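Local atomic coordinates of response regulator receiver protein (Desulfuromonas acetoxidans, PDB entry 2ZAY), a protein that probably acts in two-component signalling, here through its receiver domain, the part that in relatives takes up a phosphoryl group. Residues A22-A27 / V113-L118; S66-F71 / E97-D102; R10-D15 / I42-V47; F105-A110 / S119-R124. One frame throughout, in Å; residues are numbered along the deposited sequence.

Contact 1: A22-A27 / V113-L118; sequences AASISA and VNAIRL
Ala27 and Ala115 meet methyl to methyl, CB to CB at 3.6 Å, and Ser24 fits in beside them as the nearest backbone approach, its CA 4.7 Å from that of Ala115. With so little bulk between them, the helix starting at Ala115 comes close to helix 22-31. The buried Ser24 hydroxyl lies against Val113: its OG is 3.6 Å from both Val113 O and the Val113 CG1 methyl, too far from the carbonyl to count as a hydrogen bond, so this edge is van der Waals contact. The torsion of Ser24, OG anti to the carbonyl carbon (chi1 -60°), carries the oxygen out to Val113, whose CG1 branch does the touching. One shell further out, Asn114 caps the start of the second helix, whose first residue is Ala115. Its OD1 accepts Arg117 N at 3.1 Å, with a fairly straight N-H angle of 160° but from above the amide plane; a weak bond from Ile116 N joins it. Helices 22-31 and 115-129 thus lie side by side on one face of the receiver sheet, where Ile25 turns from the contact to Ile35 and Gln37 of strand 33-38, and Leu118 rests on Ile109 of strand 107-110.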
# COMPACT_ATOMS: atom_id res chain seq x y z
N ALA A 22 -4.10 -2.31 13.14
CA ALA A 22 -4.98 -1.36 13.81
C ALA A 22 -4.21 -0.25 14.53
O ALA A 22 -4.56 0.93 14.42
CB ALA A 22 -5.87 -2.10 14.81
N ALA A 23 -3.16 -0.63 15.25
CA ALA A 23 -2.34 0.32 15.98
C ALA A 23 -1.73 1.37 15.06
O ALA A 23 -1.84 2.56 15.30
CB ALA A 23 -1.24 -0.42 16.74
N SER A 24 -1.07 0.90 14.01
CA SER A 24 -0.42 1.78 13.04
C SER A 24 -1.42 2.64 12.29
O SER A 24 -1.19 3.83 12.07
CB SER A 24 0.38 0.95 12.03
OG SER A 24 1.38 0.19 12.70
N ILE A 25 -2.54 2.04 11.89
CA ILE A 25 -3.58 2.75 11.17
C ILE A 25 -4.14 3.92 11.99
O ILE A 25 -4.36 5.01 11.47
CB ILE A 25 -4.72 1.79 10.78
CG1 ILE A 25 -4.19 0.76 9.78
CG2 ILE A 25 -5.90 2.57 10.20
CD1 ILE A 25 -5.18 -0.34 9.44
N SER A 26 -4.36 3.68 13.28
CA SER A 26 -4.89 4.72 14.15
C SER A 26 -3.94 5.91 14.22
O SER A 26 -4.38 7.06 14.22
CB SER A 26 -5.13 4.17 15.56
OG SER A 26 -6.13 3.16 15.55
N ALA A 27 -2.64 5.63 14.28
CA ALA A 27 -1.63 6.68 14.36
C ALA A 27 -1.59 7.55 13.10
O ALA A 27 -1.29 8.74 13.17
CB ALA A 27 -0.25 6.06 14.61
N VAL A 113 5.12 -3.46 11.16
CA VAL A 113 5.01 -2.05 10.82
C VAL A 113 5.16 -1.13 12.02
O VAL A 113 4.60 -1.37 13.09
CB VAL A 113 3.65 -1.76 10.17
CG1 VAL A 113 3.54 -0.29 9.81
CG2 VAL A 113 3.47 -2.63 8.94
N ASN A 114 5.94 -0.07 11.83
CA ASN A 114 6.15 0.92 12.87
C ASN A 114 5.49 2.20 12.36
O ASN A 114 5.87 2.74 11.31
CB ASN A 114 7.64 1.15 13.10
CG ASN A 114 7.90 2.27 14.09
OD1 ASN A 114 7.47 3.41 13.87
ND2 ASN A 114 8.60 1.96 15.17
N ALA A 115 4.50 2.69 13.09
CA ALA A 115 3.76 3.89 12.71
C ALA A 115 4.63 5.10 12.37
O ALA A 115 4.32 5.84 11.44
CB ALA A 115 2.76 4.25 13.81
N ILE A 116 5.71 5.33 13.12
CA ILE A 116 6.58 6.48 12.86
C ILE A 116 7.29 6.32 11.51
O ILE A 116 7.39 7.27 10.73
CB ILE A 116 7.65 6.64 13.97
CG1 ILE A 116 6.96 6.96 15.30
CG2 ILE A 116 8.62 7.76 13.61
CD1 ILE A 116 7.92 7.08 16.48
N ARG A 117 7.76 5.10 11.25
CA ARG A 117 8.45 4.78 10.01
C ARG A 117 7.49 4.84 8.83
O ARG A 117 7.79 5.43 7.79
CB ARG A 117 9.07 3.38 10.12
CG ARG A 117 9.96 2.96 8.97
CD ARG A 117 10.83 1.77 9.38
NE ARG A 117 11.55 2.05 10.63
CZ ARG A 117 12.46 1.25 11.17
NH1 ARG A 117 12.76 0.09 10.59
NH2 ARG A 117 13.05 1.59 12.30
N LEU A 118 6.32 4.23 8.99
CA LEU A 118 5.32 4.21 7.93
C LEU A 118 4.87 5.61 7.55
O LEU A 118 4.76 5.95 6.37
CB LEU A 118 4.12 3.37 8.35
CG LEU A 118 3.01 3.23 7.30
CD1 LEU A 118 3.58 2.63 6.02
CD2 LEU A 118 1.91 2.34 7.86

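Contact 2: S66-F71 / E97-D102; sequences SGMDLF and EAQLLD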
# COMPACT_ATOMS: atom_id res chain seq x y z
N SER A 66 -2.01 -11.82 -4.97
CA SER A 66 -0.89 -11.19 -4.29
C SER A 66 -0.80 -9.68 -4.51
O SER A 66 -1.55 -9.10 -5.30
CB SER A 66 0.42 -11.82 -4.77
OG SER A 66 0.74 -11.35 -6.07
N GLY A 67 0.12 -9.05 -3.78
CA GLY A 67 0.33 -7.62 -3.92
C GLY A 67 0.83 -7.32 -5.32
O GLY A 67 0.52 -6.27 -5.88
N MET A 68 1.61 -8.23 -5.89
CA MET A 68 2.12 -8.04 -7.25
C MET A 68 0.97 -8.14 -8.25
O MET A 68 0.96 -7.46 -9.27
CB MET A 68 3.19 -9.08 -7.60
CG MET A 68 4.54 -8.84 -6.93
SD MET A 68 5.83 -9.99 -7.50
CE MET A 68 5.28 -11.50 -6.70
N ASP A 69 -0.01 -9.00 -7.96
CA ASP A 69 -1.17 -9.16 -8.83
C ASP A 69 -1.99 -7.88 -8.79
O ASP A 69 -2.48 -7.41 -9.81
CB ASP A 69 -2.05 -10.33 -8.37
CG ASP A 69 -1.40 -11.68 -8.60
OD1 ASP A 69 -0.79 -11.86 -9.67
OD2 ASP A 69 -1.52 -12.56 -7.71
N LEU A 70 -2.14 -7.33 -7.59
CA LEU A 70 -2.88 -6.09 -7.40
C LEU A 70 -2.16 -4.97 -8.15
O LEU A 70 -2.79 -4.19 -8.86
CB LEU A 70 -2.97 -5.73 -5.91
CG LEU A 70 -3.66 -4.40 -5.57
CD1 LEU A 70 -5.05 -4.38 -6.17
CD2 LEU A 70 -3.74 -4.23 -4.05
N PHE A 71 -0.84 -4.91 -7.99
CA PHE A 71 -0.05 -3.89 -8.67
C PHE A 71 -0.32 -3.94 -10.18
O PHE A 71 -0.58 -2.92 -10.81
CB PHE A 71 1.44 -4.12 -8.42
CG PHE A 71 2.32 -3.06 -9.02
CD1 PHE A 71 2.61 -1.90 -8.31
CD2 PHE A 71 2.86 -3.22 -10.29
CE1 PHE A 71 3.43 -0.91 -8.86
CE2 PHE A 71 3.68 -2.25 -10.85
CZ PHE A 71 3.97 -1.08 -10.14
N GLU A 97 12.59 -7.81 -1.79
CA GLU A 97 12.64 -6.35 -1.81
C GLU A 97 13.07 -5.87 -3.19
O GLU A 97 12.40 -5.03 -3.79
CB GLU A 97 13.62 -5.81 -0.75
CG GLU A 97 13.71 -4.27 -0.70
CD GLU A 97 14.42 -3.75 0.54
OE1 GLU A 97 14.64 -4.54 1.49
OE2 GLU A 97 14.76 -2.54 0.57
N ALA A 98 14.17 -6.43 -3.71
CA ALA A 98 14.65 -6.05 -5.03
C ALA A 98 13.63 -6.33 -6.13
O ALA A 98 13.43 -5.51 -7.02
CB ALA A 98 15.97 -6.75 -5.35
N GLN A 99 12.97 -7.50 -6.08
CA GLN A 99 11.97 -7.82 -7.10
C GLN A 99 10.81 -6.82 -7.13
O GLN A 99 10.40 -6.36 -8.21
CB GLN A 99 11.41 -9.23 -6.89
CG GLN A 99 10.13 -9.50 -7.68
CD GLN A 99 9.58 -10.91 -7.48
OE1 GLN A 99 9.56 -11.43 -6.36
NE2 GLN A 99 9.10 -11.53 -8.56
N LEU A 100 10.28 -6.48 -5.97
CA LEU A 100 9.16 -5.54 -5.91
C LEU A 100 9.58 -4.14 -6.37
O LEU A 100 8.89 -3.50 -7.16
CB LEU A 100 8.59 -5.48 -4.50
CG LEU A 100 7.93 -6.78 -4.03
CD1 LEU A 100 7.30 -6.56 -2.66
CD2 LEU A 100 6.88 -7.23 -5.03
N LEU A 101 10.73 -3.68 -5.89
CA LEU A 101 11.21 -2.36 -6.31
C LEU A 101 11.48 -2.36 -7.83
O LEU A 101 11.16 -1.39 -8.52
CB LEU A 101 12.49 -1.98 -5.55
CG LEU A 101 12.35 -1.67 -4.06
CD1 LEU A 101 13.70 -1.27 -3.49
CD2 LEU A 101 11.34 -0.54 -3.86
N ASP A 102 12.06 -3.44 -8.34
CA ASP A 102 12.37 -3.52 -9.77
C ASP A 102 11.12 -3.46 -10.64
O ASP A 102 11.14 -2.91 -11.74
CB ASP A 102 13.18 -4.79 -10.09
CG ASP A 102 14.60 -4.74 -9.54
OD1 ASP A 102 15.12 -3.63 -9.29
OD2 ASP A 102 15.22 -5.81 -9.36
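Asp69 OD2, one residue along from the Met68 that touches Leu100 and Gln99, is gripped twice by Ser66: by its N at 2.9 Å, nearly straight at 167° and arriving on the anti side of the carboxylate, and weakly by its OG. Ser66 OG in turn accepts Asp69 N at 3.1 Å. The exchange is a capping box, and it fixes the first turn of helix 67-75, from which Met68 reaches across. Met68 CG presses on Leu100 CD2 at 3.4 Å, tighter than carbons usually pack, and the two side chains cross at about a right angle. Beyond CG, the thioether SD lies 3.8 Å from Leu100 CD2 and equally 3.8 Å from Gln99 NE2, a loose approach to the amide end. Gln99 gets there by length: CG is anti to the backbone N (chi1 165°) and the chain runs on extended on the solvent side of the contact. Leu100, by contrast, is buried and forms the inner wall. Helices 67-75 and 94-103 are in this way joined on one face of the sheet. Met68 also touches Met103, and beneath them Leu100 packs on Ala87 of strand 85-89 and Phe108 of strand 107-110, while Phe71 meets the ring of Phe105.

Contact 3: R10-D15 / I42-V47; sequences RIMLVD and IEAVPV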
# COMPACT_ATOMS: atom_id res chain seq x y z
N ARG A 10 -5.88 10.71 0.73
CA ARG A 10 -6.58 9.43 0.77
C ARG A 10 -5.51 8.35 0.62
O ARG A 10 -4.75 8.37 -0.34
CB ARG A 10 -7.57 9.29 -0.39
CG ARG A 10 -8.61 10.39 -0.49
CD ARG A 10 -9.35 10.33 -1.84
NE ARG A 10 -9.71 11.67 -2.28
CZ ARG A 10 -9.21 12.27 -3.35
NH1 ARG A 10 -8.33 11.66 -4.13
NH2 ARG A 10 -9.60 13.51 -3.64
N ILE A 11 -5.48 7.42 1.56
CA ILE A 11 -4.50 6.35 1.52
C ILE A 11 -5.23 5.01 1.60
O ILE A 11 -5.92 4.76 2.58
CB ILE A 11 -3.52 6.44 2.72
CG1 ILE A 11 -2.86 7.82 2.76
CG2 ILE A 11 -2.46 5.35 2.62
CD1 ILE A 11 -1.88 8.09 1.63
N MET A 12 -5.09 4.16 0.59
CA MET A 12 -5.75 2.86 0.65
C MET A 12 -4.76 1.83 1.19
O MET A 12 -3.61 1.78 0.76
CB MET A 12 -6.25 2.41 -0.73
CG MET A 12 -6.85 0.98 -0.74
SD MET A 12 -7.57 0.43 -2.34
CE MET A 12 -8.83 1.48 -2.49
N LEU A 13 -5.20 1.04 2.16
CA LEU A 13 -4.35 0.00 2.75
C LEU A 13 -5.00 -1.36 2.51
O LEU A 13 -6.16 -1.57 2.87
CB LEU A 13 -4.21 0.25 4.25
CG LEU A 13 -3.49 -0.79 5.10
CD1 LEU A 13 -2.06 -0.95 4.63
CD2 LEU A 13 -3.52 -0.35 6.57
N VAL A 14 -4.26 -2.29 1.90
CA VAL A 14 -4.77 -3.63 1.60
C VAL A 14 -3.93 -4.66 2.37
O VAL A 14 -2.72 -4.77 2.15
CB VAL A 14 -4.66 -3.96 0.09
CG1 VAL A 14 -5.47 -5.20 -0.23
CG2 VAL A 14 -5.12 -2.78 -0.75
N ASP A 15 -4.55 -5.42 3.26
CA ASP A 15 -3.82 -6.42 4.05
C ASP A 15 -4.80 -7.51 4.49
O ASP A 15 -5.96 -7.21 4.77
CB ASP A 15 -3.20 -5.76 5.29
CG ASP A 15 -2.12 -6.62 5.93
OD1 ASP A 15 -0.95 -6.52 5.52
OD2 ASP A 15 -2.44 -7.42 6.83
N ILE A 42 -9.30 -8.54 -4.14
CA ILE A 42 -10.58 -8.59 -4.84
C ILE A 42 -11.39 -7.30 -4.70
O ILE A 42 -11.91 -6.79 -5.69
CB ILE A 42 -11.43 -9.76 -4.33
CG1 ILE A 42 -10.75 -11.08 -4.72
CG2 ILE A 42 -12.84 -9.67 -4.89
CD1 ILE A 42 -11.27 -12.28 -3.97
N GLU A 43 -11.51 -6.77 -3.49
CA GLU A 43 -12.27 -5.54 -3.31
C GLU A 43 -11.41 -4.30 -3.55
O GLU A 43 -11.91 -3.26 -3.96
CB GLU A 43 -12.88 -5.46 -1.91
CG GLU A 43 -11.89 -5.53 -0.76
CD GLU A 43 -12.51 -5.10 0.57
OE1 GLU A 43 -11.94 -5.42 1.64
OE2 GLU A 43 -13.56 -4.42 0.54
N ALA A 44 -10.10 -4.44 -3.33
CA ALA A 44 -9.16 -3.32 -3.50
C ALA A 44 -9.19 -2.63 -4.86
O ALA A 44 -9.19 -1.40 -4.92
CB ALA A 44 -7.74 -3.79 -3.18
N VAL A 45 -9.19 -3.40 -5.94
CA VAL A 45 -9.18 -2.80 -7.28
C VAL A 45 -10.39 -1.90 -7.57
O VAL A 45 -10.22 -0.73 -7.91
CB VAL A 45 -9.06 -3.89 -8.38
CG1 VAL A 45 -9.10 -3.23 -9.75
CG2 VAL A 45 -7.76 -4.67 -8.20
N PRO A 46 -11.61 -2.44 -7.47
CA PRO A 46 -12.79 -1.60 -7.74
C PRO A 46 -12.84 -0.40 -6.78
O PRO A 46 -13.23 0.70 -7.16
CB PRO A 46 -13.96 -2.56 -7.53
CG PRO A 46 -13.36 -3.90 -7.89
CD PRO A 46 -12.01 -3.83 -7.21
N VAL A 47 -12.47 -0.63 -5.53
CA VAL A 47 -12.47 0.44 -4.54
C VAL A 47 -11.47 1.53 -4.95
O VAL A 47 -11.76 2.72 -4.86
CB VAL A 47 -12.12 -0.07 -3.13
CG1 VAL A 47 -11.93 1.10 -2.17
CG2 VAL A 47 -13.23 -0.97 -2.61
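Val14 and Ala44 make the compact part of this buried contact: the Ala44 methyl sits against the isopropyl fork of Val14, CB being 3.7 Å from CG2 and 4.0 Å from CG1. Here strand and helix backbones come nearest, 6.7 Å between the CA atoms of Val14 and Ala44. Just beyond, at the strand's C-terminal end, Asp15 pairs with Lys111, consistent with the acidic pocket of receiver domains. The short axes of strand 10-14 and helix 42-47 run almost antiparallel at 163° and pass 9.4 Å apart, a gap bridged two residues back along the strand by the longer Met12. Its CG stands anti to the backbone N (chi1 176°), and the chain goes straight out from the sheet before bending at the sulfur (chi3 -65°). This puts SD 3.6 Å from Ala44 O and sends CE toward Val47; the modelled closeness of those two methyl ends is doubtful. The Val47 end is the looser side, for that residue is only partly buried, while Val14 and Ala44 are sealed further by Leu70 of helix 67-75. The side-chain packing is apolar, and the one approach to a polar atom, Met12 SD to Ala44 O, is not a hydrogen bond, so shape and burial hold helix 41-51 to the sheet.

Contact 4: F105-A110 / S119-R124; sequences FIDFIA and SARIKR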
# COMPACT_ATOMS: atom_id res chain seq x y z
N PHE A 105 7.16 -0.88 -7.64
CA PHE A 105 6.61 -0.48 -6.35
C PHE A 105 7.43 0.74 -5.94
O PHE A 105 8.66 0.74 -6.05
CB PHE A 105 6.77 -1.60 -5.32
CG PHE A 105 5.64 -2.61 -5.35
CD1 PHE A 105 4.50 -2.42 -4.58
CD2 PHE A 105 5.71 -3.73 -6.18
CE1 PHE A 105 3.43 -3.33 -4.63
CE2 PHE A 105 4.64 -4.65 -6.24
CZ PHE A 105 3.51 -4.45 -5.47
N ILE A 106 6.76 1.79 -5.48
CA ILE A 106 7.48 3.02 -5.12
C ILE A 106 8.33 2.89 -3.86
O ILE A 106 9.29 3.65 -3.68
CB ILE A 106 6.50 4.21 -4.99
CG1 ILE A 106 7.25 5.51 -5.27
CG2 ILE A 106 5.84 4.21 -3.62
CD1 ILE A 106 6.34 6.70 -5.46
N ASP A 107 7.98 1.96 -2.99
CA ASP A 107 8.77 1.72 -1.78
C ASP A 107 8.45 0.32 -1.25
O ASP A 107 7.50 -0.33 -1.70
CB ASP A 107 8.48 2.77 -0.68
CG ASP A 107 9.68 3.00 0.24
OD1 ASP A 107 10.55 2.10 0.35
OD2 ASP A 107 9.77 4.07 0.87
N PHE A 108 9.27 -0.14 -0.31
CA PHE A 108 9.11 -1.46 0.29
C PHE A 108 9.38 -1.35 1.78
O PHE A 108 10.44 -0.84 2.19
CB PHE A 108 10.10 -2.44 -0.35
CG PHE A 108 10.04 -3.83 0.22
CD1 PHE A 108 9.20 -4.79 -0.34
CD2 PHE A 108 10.82 -4.17 1.32
CE1 PHE A 108 9.15 -6.08 0.18
CE2 PHE A 108 10.77 -5.46 1.86
CZ PHE A 108 9.93 -6.42 1.28
N ILE A 109 8.45 -1.82 2.60
CA ILE A 109 8.60 -1.73 4.05
C ILE A 109 8.41 -3.10 4.69
O ILE A 109 7.39 -3.75 4.48
CB ILE A 109 7.57 -0.77 4.65
CG1 ILE A 109 7.66 0.60 3.96
CG2 ILE A 109 7.81 -0.62 6.16
CD1 ILE A 109 6.59 1.58 4.41
N ALA A 110 9.40 -3.52 5.47
CA ALA A 110 9.33 -4.80 6.14
C ALA A 110 8.50 -4.75 7.42
O ALA A 110 8.63 -3.82 8.22
CB ALA A 110 10.74 -5.29 6.46
N SER A 119 4.60 6.44 8.55
CA SER A 119 4.16 7.81 8.32
C SER A 119 5.17 8.58 7.49
O SER A 119 4.81 9.22 6.50
CB SER A 119 3.94 8.52 9.65
OG SER A 119 3.60 9.88 9.44
N ALA A 120 6.44 8.54 7.90
CA ALA A 120 7.50 9.24 7.18
C ALA A 120 7.66 8.72 5.74
O ALA A 120 7.92 9.50 4.83
CB ALA A 120 8.81 9.10 7.94
N ARG A 121 7.53 7.41 5.56
CA ARG A 121 7.67 6.78 4.24
C ARG A 121 6.56 7.24 3.29
O ARG A 121 6.81 7.51 2.12
CB ARG A 121 7.64 5.26 4.39
CG ARG A 121 8.92 4.67 5.00
CD ARG A 121 9.99 4.52 3.94
NE ARG A 121 11.30 4.15 4.48
CZ ARG A 121 12.39 4.01 3.73
NH1 ARG A 121 12.31 4.19 2.42
NH2 ARG A 121 13.55 3.69 4.28
N ILE A 122 5.35 7.33 3.82
CA ILE A 122 4.20 7.79 3.05
C ILE A 122 4.42 9.24 2.65
O ILE A 122 4.32 9.60 1.47
CB ILE A 122 2.89 7.70 3.89
CG1 ILE A 122 2.55 6.22 4.13
CG2 ILE A 122 1.74 8.42 3.18
CD1 ILE A 122 1.31 6.01 5.00
N LYS A 123 4.77 10.08 3.62
CA LYS A 123 5.00 11.49 3.36
C LYS A 123 6.11 11.76 2.36
O LYS A 123 5.98 12.63 1.51
CB LYS A 123 5.32 12.23 4.67
CG LYS A 123 4.12 12.41 5.58
CD LYS A 123 4.54 12.99 6.93
CE LYS A 123 3.34 13.22 7.83
NZ LYS A 123 3.74 13.81 9.14
N ARG A 124 7.19 11.00 2.44
CA ARG A 124 8.29 11.21 1.52
C ARG A 124 7.84 11.01 0.07
O ARG A 124 8.17 11.80 -0.81
CB ARG A 124 9.46 10.28 1.82
CG ARG A 124 10.74 10.72 1.12
CD ARG A 124 11.22 12.06 1.68
NE ARG A 124 12.21 12.71 0.83
CZ ARG A 124 11.92 13.33 -0.32
NH1 ARG A 124 10.67 13.37 -0.75
NH2 ARG A 124 12.89 13.90 -1.03
O HOH W 1 9.57 6.66 1.22
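A salt bridge over a small apolar patch joins strand 107-110 to the helix that follows it in the chain, the last beta-alpha unit of the CheY-like receiver fold, at an outer edge of its parallel five-stranded sheet. The evidence for the charged part is the bond from Arg121 NH1 to Asp107 OD2, 3.0 Å long with an N-H angle of 154°. The oxygen uses its syn lone pair, and it lies at the edge of the guanidinium, slightly tilted from that plane. Carboxylate and guanidinium are turned 66° against each other, so the arginine grips through one nitrogen and not as a flat two-pronged pair. A bend at chi2 (-82°) turns the chain from its course toward the strand, so that it runs past the Asp107 carboxylate, crossing that side chain at about a right angle. Nearer the helix, the aliphatic root of Arg121 serves the apolar patch: CB is 3.8 Å from Ile109 CD1, and the two side chains slide past each other in opposite directions. Ile109 is buried, also touching Leu88, whereas Arg121 is exposed, so solvent would probably screen the charge pair. The other carboxylate oxygen is occupied as well: Asp107 OD1 accepts Phe108 N at 2.7 Å, which helps fix the rotation of the group. A water completes the link to the helix backbone, donating one hydrogen to Asp107 OD2 at 2.6 Å and the other to Arg121 O at 3.0 Å.

Overall arrangement
All four contacts lie around one parallel sheet ordered 33-38, 9-14, 55-59, 85-89, 107-110. Helices 22-31 and 115-129 cover one face; helices 41-51, 67-75 and 94-103 cover the other, the two layers making up the CheY-like receiver domain. Contact 1 pairs helices on the first face and contact 2 on the second; the centres of contacts 1 and 2 are about 21 Å apart. Contact 3 fastens strand 9-14 to helix 41-51; contact 4 ties strand 107-110 to helix 115-129, which contact 1 shares. Along the chain, contact 3 closes before contact 2 opens, and contact 4 follows both, while contact 1 joins an early helix to the last. Ile25 packing on Leu13 links contacts 1 and 3, and Ile11 on Ile122 links contacts 3 and 4.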